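Local coordinates for BspA (BspA_V) (Streptococcus agalactiae serotype III, PDB 5DZ8), which is a cell wall-anchored adhesin of the antigen I/II type, represented here by its variable domain, and probably mediates attachment of the bacterium to its targets, at residues Phe109-Asn114 against Phe119-Asn124. Sequence-based numbering, arbitrary orientation.
Sequences FEKAHN and FAETLN
With CG of Lys111 anti to the backbone N and a bend at chi2 (74°), its chain slides along one face of the Phe119 ring. Lys111 CE lies over the centre, 3.9 Å from the Phe119 centroid, and NZ sits above the same ring in a cation-pi contact. A long aliphatic chain ending in a charge suits this place: CG and CE pack on the ring, while Lys111 NZ also donates to Glu121 OE2 at 2.9 Å in a salt bridge, reaching it from above the carboxylate plane, 45° out of it. Phe119 in turn points its CE2 edge at the face of His113, a T-shaped pair with centroids 5.1 Å apart and planes at 79°. Leu123 CD1 sits over the centre of one face of Phe109, 4.0 Å from the Phe109 centroid, a CH-pi contact that suits a branched aliphatic residue, and Glu121 CB and CG fill in beside Phe109 CE1 and CZ. Side chains alone span the antiparallel strands, since each belongs to a different sheet of a beta-sandwich: 107-113 is hydrogen-bonded to strand 94-101, and 119-135 to strand 69-85, whose Tyr81 touches both Phe109 and Phe119.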
loop_
_atom_site.group_PDB
_atom_site.type_symbol
_atom_site.label_atom_id
_atom_site.label_comp_id
_atom_site.label_asym_id
_atom_site.label_seq_id
_atom_site.Cartn_x
_atom_site.Cartn_y
_atom_site.Cartn_z
ATOM N N PHE A 109 -12.324 8.179 -5.299
ATOM C CA PHE A 109 -11.922 7.517 -6.524
ATOM C C PHE A 109 -10.666 6.767 -6.158
ATOM O O PHE A 109 -9.814 7.259 -5.395
ATOM C CB PHE A 109 -11.672 8.564 -7.657
ATOM C CG PHE A 109 -11.018 7.993 -8.879
ATOM C CD1 PHE A 109 -11.758 7.204 -9.779
ATOM C CD2 PHE A 109 -9.638 8.207 -9.132
ATOM C CE1 PHE A 109 -11.148 6.676 -10.916
ATOM C CE2 PHE A 109 -9.028 7.669 -10.261
ATOM C CZ PHE A 109 -9.771 6.889 -11.154
ATOM N N GLU A 110 -10.554 5.593 -6.716
ATOM C CA GLU A 110 -9.401 4.738 -6.519
ATOM C C GLU A 110 -9.145 3.942 -7.771
ATOM O O GLU A 110 -10.039 3.375 -8.334
ATOM C CB GLU A 110 -9.627 3.788 -5.361
ATOM C CG GLU A 110 -8.371 2.995 -5.060
ATOM C CD GLU A 110 -8.409 2.270 -3.714
ATOM O OE1 GLU A 110 -8.914 2.796 -2.675
ATOM O OE2 GLU A 110 -7.909 1.152 -3.720
ATOM N N LYS A 111 -7.899 3.884 -8.185
ATOM C CA LYS A 111 -7.527 3.130 -9.347
ATOM C C LYS A 111 -6.158 2.524 -9.137
ATOM O O LYS A 111 -5.144 3.237 -8.984
ATOM C CB LYS A 111 -7.486 4.066 -10.529
ATOM C CG LYS A 111 -7.048 3.425 -11.826
ATOM C CD LYS A 111 -8.119 2.523 -12.434
ATOM C CE LYS A 111 -7.527 1.937 -13.713
ATOM N NZ LYS A 111 -8.572 1.290 -14.497
ATOM N N ALA A 112 -6.147 1.198 -9.151
ATOM C CA ALA A 112 -4.953 0.423 -8.982
ATOM C C ALA A 112 -4.591 -0.094 -10.376
ATOM O O ALA A 112 -5.464 -0.538 -11.105
ATOM C CB ALA A 112 -5.244 -0.714 -8.038
ATOM N N HIS A 113 -3.326 0.002 -10.759
ATOM C CA HIS A 113 -2.908 -0.405 -12.098
ATOM C C HIS A 113 -1.391 -0.599 -12.097
ATOM O O HIS A 113 -0.710 -0.152 -11.150
ATOM C CB HIS A 113 -3.365 0.633 -13.173
ATOM C CG HIS A 113 -2.714 1.978 -13.041
ATOM N ND1 HIS A 113 -1.726 2.424 -13.891
ATOM C CD2 HIS A 113 -2.901 2.968 -12.144
ATOM C CE1 HIS A 113 -1.356 3.637 -13.551
ATOM N NE2 HIS A 113 -2.040 3.988 -12.481
ATOM N N ASN A 114 -0.881 -1.252 -13.146
ATOM C CA ASN A 114 0.535 -1.609 -13.282
ATOM C C ASN A 114 1.360 -0.604 -14.105
ATOM O O ASN A 114 2.569 -0.788 -14.310
ATOM C CB ASN A 114 0.680 -2.982 -13.911
ATOM C CG ASN A 114 0.182 -3.027 -15.358
ATOM O OD1 ASN A 114 0.141 -2.010 -16.085
ATOM N ND2 ASN A 114 -0.245 -4.199 -15.766
ATOM N N PHE A 119 -5.288 4.559 -20.152
ATOM C CA PHE A 119 -6.736 4.559 -19.894
ATOM C C PHE A 119 -7.229 5.937 -19.538
ATOM O O PHE A 119 -6.442 6.866 -19.257
ATOM C CB PHE A 119 -7.099 3.589 -18.767
ATOM C CG PHE A 119 -6.467 3.959 -17.438
ATOM C CD1 PHE A 119 -7.001 4.988 -16.636
ATOM C CD2 PHE A 119 -5.263 3.366 -17.039
ATOM C CE1 PHE A 119 -6.395 5.337 -15.432
ATOM C CE2 PHE A 119 -4.655 3.740 -15.854
ATOM C CZ PHE A 119 -5.233 4.706 -15.043
ATOM N N ALA A 120 -8.560 6.036 -19.475
ATOM C CA ALA A 120 -9.229 7.219 -18.970
ATOM C C ALA A 120 -10.445 6.840 -18.153
ATOM O O ALA A 120 -11.289 6.090 -18.610
ATOM C CB ALA A 120 -9.633 8.123 -20.120
ATOM N N GLU A 121 -10.531 7.368 -16.952
ATOM C CA GLU A 121 -11.658 7.143 -16.091
ATOM C C GLU A 121 -12.374 8.456 -15.894
ATOM O O GLU A 121 -11.745 9.504 -15.661
ATOM C CB GLU A 121 -11.176 6.736 -14.705
ATOM C CG GLU A 121 -10.299 5.503 -14.672
ATOM C CD GLU A 121 -11.036 4.244 -15.125
ATOM O OE1 GLU A 121 -12.263 4.197 -14.972
ATOM O OE2 GLU A 121 -10.385 3.306 -15.641
ATOM N N THR A 122 -13.679 8.371 -15.910
ATOM C CA THR A 122 -14.554 9.471 -15.696
ATOM C C THR A 122 -15.046 9.476 -14.268
ATOM O O THR A 122 -15.629 8.529 -13.815
ATOM C CB THR A 122 -15.782 9.395 -16.636
ATOM O OG1 THR A 122 -15.330 9.573 -17.975
ATOM C CG2 THR A 122 -16.766 10.503 -16.322
ATOM N N LEU A 123 -14.879 10.594 -13.597
ATOM C CA LEU A 123 -15.345 10.739 -12.234
ATOM C C LEU A 123 -16.634 11.543 -12.209
ATOM O O LEU A 123 -17.625 11.091 -11.692
ATOM C CB LEU A 123 -14.284 11.477 -11.408
ATOM C CG LEU A 123 -13.053 10.702 -10.930
ATOM C CD1 LEU A 123 -12.113 10.410 -12.034
ATOM C CD2 LEU A 123 -12.306 11.529 -9.918
ATOM N N ASN A 124 -16.594 12.769 -12.748
ATOM C CA ASN A 124 -17.688 13.724 -12.655
ATOM C C ASN A 124 -18.245 13.877 -11.252
ATOM O O ASN A 124 -19.427 13.885 -11.064
ATOM C CB ASN A 124 -18.774 13.397 -13.683
ATOM C CG ASN A 124 -18.302 13.587 -15.102
ATOM O OD1 ASN A 124 -17.334 14.308 -15.379
ATOM N ND2 ASN A 124 -18.977 12.929 -16.027
#